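Local coordinates for protein beta-lactamase Rm3 (Uncultured bacterium, PDB 5IQK) that probably hydrolyses the beta-lactam ring of antibiotics as a zinc-dependent subclass B3 metallo-beta-lactamase, and so confers resistance, at residues T23-V26 and L31-V34; A104-L107 and E111-P114; D115-H120 and P187-S192; I181-R186 and R258-S263; A222-E225 and L229-R232. All coordinates share one frame; numbering follows the deposited sequence.

Interactions 1 and 5 adjoin, through Tyr25, Ser32, Ala222, Pro224 and Trp230, and join the seven-stranded sheet to the zinc-bearing loop after strand 218-221. Interaction 1 is buried strand pairing, interaction 5 a partly buried helix start with apolar contacts and one weak backbone bond. Interactions 3 and 4 also touch, through Arg186 and the carbonyls of residues 116-117. Both are apolar across their segments, but interaction 3 joins two loops whereas interaction 4 lays a loop on the helix 249-269. Interaction 2 is the surface member, polar and water-bridged, and meets interaction 3 where Tyr119 packs on residues 112-114. Interactions 1 and 3 lie on opposite sides of the chain's centre, with centres about 28 Å apart.

Interaction 1 of 5, residues T23-V26 and L31-V34; sequences TYYV and LSSV
Tyr25 and Val34 form a non-hydrogen-bonded pair of antiparallel strands, where the chain returns from strand 23-25 into strand 34-36 of the larger mixed sheet in the metallo-beta-lactamase alpha-beta/beta-alpha sandwich. Tyr25 CA and Val34 CA are 4.7 Å apart and both side chains leave the same face of the sheet, yet they do not meet squarely. With CG anti to the backbone N (chi1 -170°), the Tyr25 ring is laid along segment 31-34, and its CD1 stays 4.5 Å from Val34 CG2. The ring meets backbone and serine atoms more closely than Val34. The carbonyl oxygen of Ser33 sits over one ring face, displaced toward the rim, 3.8 Å from Tyr25 CD1. Ser32 OG comes instead to the ring edge, in plane, 3.5 Å from Tyr25 CE1; this hydroxyl is hydrogen-bonded to Ser221 O. At the far end of the ring, Tyr25 OH comes 3.2 Å from Leu31 O, but its hydrogen bond is with Met28 O. Pro224 packs on Tyr25, and the ring of Trp230 meets it edge-to-face.

Val34 sends its other branch toward Thr23: CG1 lies 3.6 Å from Thr23 CG2, two methyl groups on side chains slanting across each other. Val26 and Ser33 turn instead to helix 53-62, both touching Ile56, with Val26 CG2 3.6 Å from Ser33 OG, a hydroxyl held by the carbonyls of Ile45 and Asp46. Just beyond the strand pair, the segments are tied by Val26 N to Ser33 O, 2.9 Å long and nearly straight at 169°, the donor standing 35° out of the carbonyl plane.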
# COMPACT_ATOMS: atom_id res chain seq x y z
N THR A 23 -12.00 0.54 -10.02
CA THR A 23 -10.69 0.70 -9.36
C THR A 23 -9.75 1.58 -10.19
O THR A 23 -9.48 1.28 -11.35
CB THR A 23 -10.02 -0.67 -9.13
OG1 THR A 23 -10.85 -1.50 -8.30
CG2 THR A 23 -8.63 -0.49 -8.46
N TYR A 24 -9.25 2.66 -9.58
CA TYR A 24 -8.40 3.61 -10.30
C TYR A 24 -7.07 3.82 -9.58
O TYR A 24 -7.02 3.76 -8.36
CB TYR A 24 -9.07 4.97 -10.42
CG TYR A 24 -10.40 4.94 -11.13
CD1 TYR A 24 -10.49 5.33 -12.45
CD2 TYR A 24 -11.55 4.52 -10.48
CE1 TYR A 24 -11.71 5.31 -13.12
CE2 TYR A 24 -12.76 4.50 -11.14
CZ TYR A 24 -12.83 4.90 -12.46
OH TYR A 24 -14.04 4.88 -13.12
N TYR A 25 -6.02 4.14 -10.35
CA TYR A 25 -4.74 4.56 -9.77
C TYR A 25 -4.67 6.09 -9.64
O TYR A 25 -4.90 6.81 -10.61
CB TYR A 25 -3.58 4.07 -10.64
CG TYR A 25 -2.21 4.26 -9.99
CD1 TYR A 25 -1.73 3.33 -9.08
CD2 TYR A 25 -1.44 5.37 -10.28
CE1 TYR A 25 -0.47 3.49 -8.49
CE2 TYR A 25 -0.16 5.54 -9.69
CZ TYR A 25 0.29 4.60 -8.80
OH TYR A 25 1.52 4.76 -8.21
N VAL A 26 -4.37 6.58 -8.43
CA VAL A 26 -4.30 8.03 -8.21
C VAL A 26 -3.00 8.44 -7.50
O VAL A 26 -2.91 9.54 -6.94
CB VAL A 26 -5.51 8.53 -7.38
CG1 VAL A 26 -6.79 8.41 -8.19
CG2 VAL A 26 -5.63 7.77 -6.08
N LEU A 31 5.12 5.71 -5.56
CA LEU A 31 4.27 5.43 -4.39
C LEU A 31 2.82 5.27 -4.82
O LEU A 31 2.25 6.19 -5.41
CB LEU A 31 4.38 6.56 -3.37
CG LEU A 31 5.77 6.84 -2.80
CD1 LEU A 31 5.75 8.16 -2.04
CD2 LEU A 31 6.21 5.69 -1.91
N SER A 32 2.19 4.14 -4.49
CA SER A 32 0.84 3.88 -4.98
C SER A 32 -0.22 4.52 -4.10
O SER A 32 -0.04 4.70 -2.90
CB SER A 32 0.57 2.38 -5.10
OG SER A 32 1.44 1.78 -6.06
N SER A 33 -1.31 4.91 -4.74
CA SER A 33 -2.55 5.25 -4.06
C SER A 33 -3.66 4.79 -4.99
O SER A 33 -3.54 4.95 -6.21
CB SER A 33 -2.66 6.76 -3.78
OG SER A 33 -3.86 7.04 -3.08
N VAL A 34 -4.70 4.17 -4.45
CA VAL A 34 -5.73 3.55 -5.27
C VAL A 34 -7.12 4.00 -4.82
O VAL A 34 -7.42 4.02 -3.62
CB VAL A 34 -5.62 1.99 -5.23
CG1 VAL A 34 -6.85 1.33 -5.86
CG2 VAL A 34 -4.35 1.53 -5.94

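Interaction 2 of 5, residues A104-L107 and E111-P114; sequences ALDL and EVGP
The C-terminal part of helix 101-109 is where Asp106 meets Glu111 and Val112, as the chain leaves the helix and doubles back past its last turn. Asp106 is the centre of this contact and uses both backbone and side chain. Asp106 O takes a weak hydrogen bond from Glu111 N, 3.2 Å long and bent to 133°, which spans five residues rather than the four of an alpha helix. In return, Asp106 CA directs its hydrogen at Glu111 O, 3.4 Å away, with an angle of 151° at the hydrogen.

Asp106 CG lies opposite its carbonyl carbon, beside the backbone N (chi1 -58°), which turns the carboxylate to Val112. The carboxylate lies alongside the valine, Asp106 OD1 3.4 Å from Val112 CA and OD2 3.7 Å from Val112 CG1. Asp106 OD1 is 3.7 Å from Gly113 N, and a water links them: it accepts from Gly113 N at 2.9 Å and lies 3.1 Å from Asp106 OD1, to which it can donate, though other acceptors compete for its protons.

Ser109 OG, hydrogen-bonded to Leu105 O, also bonds weakly to Asp106 O and to Glu111 N. The contact lies at the surface, with Asp106 touching Tyr125 and Glu111 touching Lys124, while Leu107 points away from the exiting loop and joins Ala104 in packing the same helix onto strand 131-133, Leu107 also reaching strand 96-99.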
# COMPACT_ATOMS: atom_id res chain seq x y z
N ALA A 104 -1.32 1.58 13.36
CA ALA A 104 -2.11 2.67 13.94
C ALA A 104 -1.34 3.40 15.03
O ALA A 104 -1.56 4.59 15.27
CB ALA A 104 -3.42 2.13 14.50
N LEU A 105 -0.47 2.67 15.71
CA LEU A 105 0.40 3.30 16.70
C LEU A 105 1.33 4.30 16.02
O LEU A 105 1.53 5.40 16.52
CB LEU A 105 1.21 2.26 17.47
CG LEU A 105 0.43 1.33 18.40
CD1 LEU A 105 1.38 0.29 18.96
CD2 LEU A 105 -0.22 2.13 19.52
N ASP A 106 1.91 3.90 14.88
CA ASP A 106 2.75 4.83 14.11
C ASP A 106 1.94 6.05 13.64
O ASP A 106 2.38 7.19 13.81
CB ASP A 106 3.35 4.15 12.87
CG ASP A 106 4.19 2.93 13.20
OD1 ASP A 106 4.58 2.76 14.36
OD2 ASP A 106 4.45 2.14 12.26
N LEU A 107 0.77 5.79 13.06
CA LEU A 107 -0.07 6.86 12.52
C LEU A 107 -0.46 7.88 13.58
O LEU A 107 -0.43 9.09 13.34
CB LEU A 107 -1.33 6.29 11.87
CG LEU A 107 -1.23 5.91 10.39
CD1 LEU A 107 -0.08 4.93 10.10
CD2 LEU A 107 -2.57 5.34 9.94
N GLU A 111 5.16 8.76 13.92
CA GLU A 111 6.51 8.19 13.89
C GLU A 111 6.51 6.74 14.33
O GLU A 111 5.63 6.30 15.09
CB GLU A 111 7.47 8.99 14.77
CG GLU A 111 7.11 9.02 16.23
CD GLU A 111 7.97 10.00 17.00
OE1 GLU A 111 9.19 10.04 16.75
OE2 GLU A 111 7.41 10.74 17.84
N VAL A 112 7.47 5.97 13.83
CA VAL A 112 7.46 4.55 14.09
C VAL A 112 8.13 4.25 15.42
O VAL A 112 8.83 5.09 15.98
CB VAL A 112 8.15 3.78 12.96
CG1 VAL A 112 7.47 4.09 11.61
CG2 VAL A 112 9.63 4.14 12.91
N GLY A 113 7.87 3.05 15.93
CA GLY A 113 8.41 2.62 17.21
C GLY A 113 9.66 1.79 17.04
O GLY A 113 10.08 1.50 15.92
N PRO A 114 10.24 1.37 18.16
CA PRO A 114 11.54 0.69 18.21
C PRO A 114 11.55 -0.64 17.46
O PRO A 114 12.64 -1.07 17.07
CB PRO A 114 11.75 0.46 19.71
CG PRO A 114 10.94 1.51 20.38
CD PRO A 114 9.73 1.67 19.51
O HOH W 1 6.60 0.59 15.19

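Interaction 3 of 5, residues D115-H120 and P187-S192; sequences DDPQYH and PGFKFS. With ZN (zinc ion), chain F.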
# COMPACT_ATOMS: atom_id res chain seq x y z
N ASP A 115 10.39 -1.25 17.21
CA ASP A 115 10.34 -2.50 16.47
C ASP A 115 10.38 -2.32 14.95
O ASP A 115 10.41 -3.30 14.20
CB ASP A 115 9.11 -3.34 16.87
CG ASP A 115 7.81 -2.55 16.84
OD1 ASP A 115 7.84 -1.30 16.75
OD2 ASP A 115 6.73 -3.20 16.91
N ASP A 116 10.42 -1.08 14.48
CA ASP A 116 10.44 -0.85 13.03
C ASP A 116 11.87 -0.97 12.51
O ASP A 116 12.81 -0.46 13.13
CB ASP A 116 9.87 0.52 12.70
CG ASP A 116 9.49 0.66 11.24
OD1 ASP A 116 8.27 0.64 10.96
OD2 ASP A 116 10.39 0.79 10.38
N PRO A 117 12.04 -1.69 11.39
CA PRO A 117 13.40 -1.79 10.82
C PRO A 117 13.99 -0.42 10.47
O PRO A 117 15.22 -0.31 10.38
CB PRO A 117 13.18 -2.64 9.57
CG PRO A 117 11.97 -3.47 9.89
CD PRO A 117 11.09 -2.57 10.71
N GLN A 118 13.15 0.61 10.33
CA GLN A 118 13.66 1.95 10.04
C GLN A 118 13.41 2.96 11.16
O GLN A 118 13.43 4.18 10.93
CB GLN A 118 13.08 2.44 8.71
CG GLN A 118 13.44 1.50 7.57
CD GLN A 118 12.93 1.96 6.22
OE1 GLN A 118 12.27 1.20 5.51
NE2 GLN A 118 13.26 3.20 5.86
N TYR A 119 13.25 2.46 12.38
CA TYR A 119 13.18 3.32 13.57
C TYR A 119 14.42 4.21 13.64
O TYR A 119 15.50 3.73 13.33
CB TYR A 119 13.10 2.46 14.84
CG TYR A 119 13.06 3.26 16.11
CD1 TYR A 119 14.15 3.28 16.99
CD2 TYR A 119 11.92 3.99 16.45
CE1 TYR A 119 14.10 4.01 18.17
CE2 TYR A 119 11.86 4.71 17.62
CZ TYR A 119 12.95 4.74 18.47
OH TYR A 119 12.88 5.47 19.63
N HIS A 120 14.27 5.48 14.00
CA HIS A 120 15.41 6.40 14.15
C HIS A 120 15.98 6.82 12.80
O HIS A 120 16.98 7.53 12.75
CB HIS A 120 16.53 5.76 15.03
CG HIS A 120 17.40 6.74 15.74
ND1 HIS A 120 18.65 6.41 16.22
CD2 HIS A 120 17.20 8.03 16.09
CE1 HIS A 120 19.19 7.45 16.82
NE2 HIS A 120 18.32 8.45 16.76
N PRO A 187 20.69 0.83 8.01
CA PRO A 187 21.89 0.00 8.15
C PRO A 187 22.08 -0.44 9.60
O PRO A 187 21.81 0.32 10.54
CB PRO A 187 23.02 0.94 7.69
CG PRO A 187 22.34 1.84 6.70
CD PRO A 187 20.97 2.10 7.32
N GLY A 188 22.52 -1.67 9.78
CA GLY A 188 22.78 -2.18 11.11
C GLY A 188 21.64 -2.99 11.70
O GLY A 188 21.89 -3.83 12.56
N PHE A 189 20.41 -2.76 11.23
CA PHE A 189 19.27 -3.57 11.66
C PHE A 189 19.41 -4.97 11.10
O PHE A 189 19.83 -5.14 9.96
CB PHE A 189 17.94 -2.95 11.19
CG PHE A 189 16.73 -3.79 11.52
CD1 PHE A 189 16.11 -3.67 12.75
CD2 PHE A 189 16.23 -4.72 10.61
CE1 PHE A 189 14.99 -4.43 13.08
CE2 PHE A 189 15.11 -5.49 10.92
CZ PHE A 189 14.50 -5.35 12.16
N LYS A 190 19.08 -5.98 11.91
CA LYS A 190 19.19 -7.37 11.48
C LYS A 190 17.83 -8.07 11.58
O LYS A 190 17.28 -8.25 12.67
CB LYS A 190 20.25 -8.11 12.30
CG LYS A 190 21.67 -7.58 12.06
CD LYS A 190 22.73 -8.67 12.13
CE LYS A 190 24.13 -8.06 12.15
NZ LYS A 190 25.22 -9.08 12.21
N PHE A 191 17.28 -8.42 10.43
CA PHE A 191 16.03 -9.17 10.40
C PHE A 191 16.15 -10.51 11.14
O PHE A 191 15.18 -11.02 11.71
CB PHE A 191 15.60 -9.42 8.96
CG PHE A 191 15.00 -8.21 8.31
CD1 PHE A 191 13.63 -7.98 8.38
CD2 PHE A 191 15.80 -7.29 7.65
CE1 PHE A 191 13.07 -6.86 7.78
CE2 PHE A 191 15.24 -6.17 7.04
CZ PHE A 191 13.88 -5.95 7.12
N SER A 192 17.36 -11.06 11.13
CA SER A 192 17.63 -12.35 11.73
C SER A 192 17.98 -12.25 13.21
O SER A 192 18.12 -13.27 13.88
CB SER A 192 18.77 -13.07 10.99
OG SER A 192 19.99 -12.35 11.09
ZN ZN F . 19.78 4.48 16.22
O HOH W 2 19.92 3.99 14.22
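Pro117 lies flat over the ring of Phe189, joining the loop that follows helix 101-109 to the long loop before helix 200-212. This is the tight part of the contact. Pro117 CA stands 3.7 Å from the ring centroid and only 7° off the ring normal, a CH-pi contact over the face, while Pro117 CB is 3.7 Å from Phe189 CE2. The ring is put there by the extended first torsion of Phe189, CG opposite the backbone N (chi1 176°). Phe191 flanks the pair: its CE1 is 4.1 Å from Pro117 CG, and the edge of Phe189 is turned at its face, CE2 standing 3.6 Å above the Phe191 plane near its centre. Behind Phe191 lie helices 200-212 and 249-269.

The solvent side is different. His120, exposed and beside a crystal neighbour, binds a zinc ion through ND1 at 2.2 Å, with a water as a further ligand, consistent with an ion picked up at the surface.

Between these two regions, Asp116 to Tyr119 forms a type I turn. It is also an Asx turn: Asp116 OD2 accepts from Gln118 N, 2.8 Å away, on its anti lone pair. The same oxygen is hydrogen-bonded to His79 NE2, a ligand of an active-site zinc. Between residues 115-120 and 187-192, apolar packing covers the Pro117 ring, while Arg186 holds its backbone and polar bonds within the turn hold Asp116 as a second-shell partner of the metal site.

Interaction 4 of 5, residues I181-R186 and R258-S263; sequences INAVSR and RTLLDS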
# COMPACT_ATOMS: atom_id res chain seq x y z
N ILE A 181 6.83 -6.05 1.12
CA ILE A 181 7.34 -7.21 1.86
C ILE A 181 8.84 -7.36 1.61
O ILE A 181 9.39 -8.46 1.73
CB ILE A 181 6.61 -8.51 1.45
CG1 ILE A 181 6.57 -8.65 -0.06
CG2 ILE A 181 5.19 -8.51 2.01
CD1 ILE A 181 6.05 -9.98 -0.54
N ASN A 182 9.49 -6.25 1.27
CA ASN A 182 10.92 -6.28 1.03
C ASN A 182 11.70 -6.08 2.33
O ASN A 182 11.43 -5.15 3.10
CB ASN A 182 11.32 -5.25 -0.04
CG ASN A 182 10.92 -3.81 0.30
OD1 ASN A 182 9.90 -3.54 0.94
ND2 ASN A 182 11.73 -2.86 -0.16
N ALA A 183 12.67 -6.97 2.55
CA ALA A 183 13.52 -6.91 3.74
C ALA A 183 14.61 -5.85 3.58
O ALA A 183 15.78 -6.16 3.29
CB ALA A 183 14.14 -8.29 4.02
N VAL A 184 14.21 -4.60 3.75
CA VAL A 184 15.13 -3.47 3.76
C VAL A 184 14.95 -2.75 5.10
O VAL A 184 13.90 -2.87 5.75
CB VAL A 184 14.86 -2.50 2.60
CG1 VAL A 184 14.94 -3.23 1.28
CG2 VAL A 184 13.47 -1.88 2.76
N SER A 185 15.98 -2.01 5.51
CA SER A 185 16.00 -1.40 6.84
C SER A 185 17.01 -0.27 6.91
O SER A 185 17.72 0.00 5.94
CB SER A 185 16.38 -2.45 7.90
OG SER A 185 17.75 -2.81 7.73
N ARG A 186 17.12 0.38 8.07
CA ARG A 186 18.28 1.20 8.31
C ARG A 186 19.52 0.30 8.38
O ARG A 186 19.41 -0.89 8.74
CB ARG A 186 18.12 2.03 9.59
CG ARG A 186 18.23 1.23 10.92
CD ARG A 186 17.68 2.15 12.00
NE ARG A 186 17.65 1.68 13.39
CZ ARG A 186 16.77 0.79 13.88
NH1 ARG A 186 16.78 0.50 15.17
NH2 ARG A 186 15.91 0.16 13.08
N ARG A 258 11.15 -13.27 -1.80
CA ARG A 258 11.88 -14.39 -1.20
C ARG A 258 13.35 -14.33 -1.59
O ARG A 258 14.24 -14.57 -0.76
CB ARG A 258 11.32 -15.73 -1.64
CG ARG A 258 10.07 -16.15 -0.91
CD ARG A 258 9.73 -17.59 -1.21
NE ARG A 258 8.69 -18.05 -0.29
CZ ARG A 258 7.48 -18.43 -0.66
NH1 ARG A 258 6.61 -18.81 0.26
NH2 ARG A 258 7.14 -18.45 -1.95
N THR A 259 13.57 -14.03 -2.86
CA THR A 259 14.92 -13.90 -3.41
C THR A 259 15.67 -12.80 -2.69
O THR A 259 16.84 -12.98 -2.30
CB THR A 259 14.86 -13.61 -4.91
OG1 THR A 259 14.28 -14.73 -5.58
CG2 THR A 259 16.24 -13.38 -5.47
N LEU A 260 15.01 -11.66 -2.52
CA LEU A 260 15.60 -10.54 -1.79
C LEU A 260 15.93 -10.96 -0.36
O LEU A 260 17.02 -10.69 0.15
CB LEU A 260 14.66 -9.33 -1.82
CG LEU A 260 15.04 -8.00 -1.16
CD1 LEU A 260 14.27 -6.85 -1.77
CD2 LEU A 260 14.85 -8.00 0.34
N LEU A 261 14.98 -11.61 0.32
CA LEU A 261 15.24 -12.05 1.70
C LEU A 261 16.44 -13.01 1.80
O LEU A 261 17.25 -12.89 2.73
CB LEU A 261 14.00 -12.72 2.31
CG LEU A 261 14.21 -13.17 3.76
CD1 LEU A 261 14.59 -12.00 4.65
CD2 LEU A 261 12.98 -13.88 4.30
N ASP A 262 16.56 -13.94 0.85
CA ASP A 262 17.69 -14.88 0.86
C ASP A 262 19.02 -14.14 0.79
O ASP A 262 19.97 -14.48 1.51
CB ASP A 262 17.60 -15.86 -0.31
CG ASP A 262 16.46 -16.85 -0.17
OD1 ASP A 262 16.03 -17.10 0.98
OD2 ASP A 262 16.01 -17.38 -1.20
N SER A 263 19.09 -13.13 -0.07
CA SER A 263 20.29 -12.33 -0.21
C SER A 263 20.58 -11.54 1.05
O SER A 263 21.73 -11.41 1.46
CB SER A 263 20.17 -11.36 -1.39
OG SER A 263 20.17 -12.06 -2.61
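Ala183 rests on Leu260 and Leu261 in a partly buried apolar contact, by which the loop after strand 171-178 lies on the side of the C-terminal helix 249-269. The alanine methyl enters between the two leucines: Ala183 CB is 3.8 Å from Leu260 CD2 and equally 3.8 Å from Leu261 CD1. Leu260 reaches further, its CG anti to the backbone N (chi1 -178°), which extends the side chain straight out from the helix to the loop backbone. There its CD2 branch comes within 3.3 Å of Ala183 N and 3.6 Å of Ala183 O, while the CD1 branch lies 3.8 Å from Asn182 CB. The two branches of Leu260 thus divide between two consecutive loop residues.

The loop presents Ala183 by a sharp bend. Ala183 is the centre of an inverse gamma turn, closed by a weak hydrogen bond from Val184 N to Asn182 O at 2.9 Å, and its methyl points at the helix. The amide of Asn182 leads away instead. Leu261 also packs on Arg205 and Phe208, so it touches both the loop and helix 200-212.

Between residues 181-186 and 258-263 the contact is apolar and van der Waals, with no hydrogen bond; the polar tie to the same helix is made further along, Ser185 OG with Arg264 NH2. Asn182 O, besides closing the turn, is hydrogen-bonded to ND1 of the zinc ligand His155, which links this loop to the metal site.

Interaction 5 of 5, residues A222-E225 and L229-R232; sequences AHPE and LWQR. With ZN (zinc ion), chain D.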
# COMPACT_ATOMS: atom_id res chain seq x y z
N ALA A 222 2.40 -1.57 -3.12
CA ALA A 222 2.54 -0.29 -2.43
C ALA A 222 3.60 0.59 -3.10
O ALA A 222 3.42 1.80 -3.24
CB ALA A 222 2.88 -0.52 -0.95
N HIS A 223 4.70 -0.04 -3.54
CA HIS A 223 5.63 0.63 -4.45
C HIS A 223 5.36 0.06 -5.84
O HIS A 223 5.62 -1.12 -6.08
CB HIS A 223 7.10 0.40 -4.02
CG HIS A 223 7.50 1.18 -2.81
ND1 HIS A 223 8.32 2.29 -2.87
CD2 HIS A 223 7.20 1.00 -1.50
CE1 HIS A 223 8.49 2.77 -1.65
NE2 HIS A 223 7.84 2.00 -0.80
N PRO A 224 4.78 0.87 -6.75
CA PRO A 224 4.19 0.35 -8.00
C PRO A 224 5.16 -0.41 -8.90
O PRO A 224 4.73 -1.39 -9.51
CB PRO A 224 3.66 1.62 -8.70
CG PRO A 224 4.41 2.76 -8.09
CD PRO A 224 4.65 2.34 -6.66
N GLU A 225 6.43 -0.02 -8.99
CA GLU A 225 7.36 -0.72 -9.86
C GLU A 225 7.58 -2.17 -9.41
O GLU A 225 8.02 -3.00 -10.21
CB GLU A 225 8.71 0.00 -9.96
CG GLU A 225 8.73 1.38 -9.33
CD GLU A 225 8.73 1.33 -7.82
OE1 GLU A 225 7.89 2.03 -7.21
OE2 GLU A 225 9.56 0.60 -7.24
N LEU A 229 4.09 -1.89 -12.70
CA LEU A 229 2.89 -1.15 -13.09
C LEU A 229 3.13 -0.26 -14.31
O LEU A 229 2.21 -0.05 -15.11
CB LEU A 229 2.37 -0.30 -11.93
CG LEU A 229 1.00 0.36 -12.14
CD1 LEU A 229 -0.05 -0.68 -12.50
CD2 LEU A 229 0.58 1.15 -10.91
N TRP A 230 4.34 0.27 -14.46
CA TRP A 230 4.57 1.19 -15.58
C TRP A 230 4.76 0.44 -16.90
O TRP A 230 4.37 0.95 -17.95
CB TRP A 230 5.75 2.12 -15.28
CG TRP A 230 5.57 2.82 -13.96
CD1 TRP A 230 6.53 3.02 -13.00
CD2 TRP A 230 4.34 3.36 -13.42
NE1 TRP A 230 5.98 3.66 -11.92
CE2 TRP A 230 4.64 3.87 -12.14
CE3 TRP A 230 3.02 3.46 -13.90
CZ2 TRP A 230 3.68 4.48 -11.34
CZ3 TRP A 230 2.06 4.06 -13.10
CH2 TRP A 230 2.40 4.57 -11.82
N GLN A 231 5.30 -0.78 -16.85
CA GLN A 231 5.32 -1.62 -18.05
C GLN A 231 3.88 -1.97 -18.45
O GLN A 231 3.50 -1.89 -19.63
CB GLN A 231 6.11 -2.91 -17.84
CG GLN A 231 7.61 -2.71 -17.64
CD GLN A 231 7.99 -2.55 -16.18
OE1 GLN A 231 7.22 -2.01 -15.37
NE2 GLN A 231 9.18 -3.02 -15.82
N ARG A 232 3.09 -2.36 -17.46
CA ARG A 232 1.69 -2.73 -17.65
C ARG A 232 0.88 -1.56 -18.20
O ARG A 232 0.09 -1.73 -19.14
CB ARG A 232 1.11 -3.20 -16.30
CG ARG A 232 1.65 -4.58 -15.92
CD ARG A 232 1.47 -4.92 -14.44
NE ARG A 232 0.10 -5.10 -13.99
CZ ARG A 232 -0.28 -4.88 -12.73
NH1 ARG A 232 0.59 -4.46 -11.83
NH2 ARG A 232 -1.54 -5.08 -12.39
ZN ZN D . 7.36 2.42 1.13
O HOH W 3 7.84 0.17 1.71
O HOH W 4 8.55 2.08 2.84
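Pro224, the residue directly after a zinc ligand of the metallo-beta-lactamase fold, passes its carbonyl oxygen across a short loop to Leu229 N, so that the metal-bearing turn and the first turn of helix 229-239 are joined by a backbone bond. The bond from Leu229 N to Pro224 O is weak, 3.3 Å at 158°, and spans five residues, linking a 3-10 segment to the alpha helix that follows. Ser227 OG is hydrogen-bonded to the same oxygen, which thus has two partners.

The zinc ligand is supplied by the loop after strand 218-221. The proline ring sits against two helix residues. Pro224 CB is 3.8 Å from Leu229 CD2, and Pro224 CG is 3.7 Å from Trp230 CZ2, meeting the indole obliquely. Trp230 swings back toward the proline because its CG is opposite the carbonyl carbon (chi1 -53°), while NE1 is held by Lys29 O. Leu229 has further neighbours: CB lies by Pro224 O, and CD1 stands 3.9 Å above the plane of the Arg232 guanidinium, whose NH1 is hydrogen-bonded to Leu219 O and Ser227 O.

The neighbouring imidazole points the other way, toward the metal. Asp81 and His82 complete the protein ligands of this zinc, which also carries water. His223 NE2 binds the zinc ion at 2.0 Å.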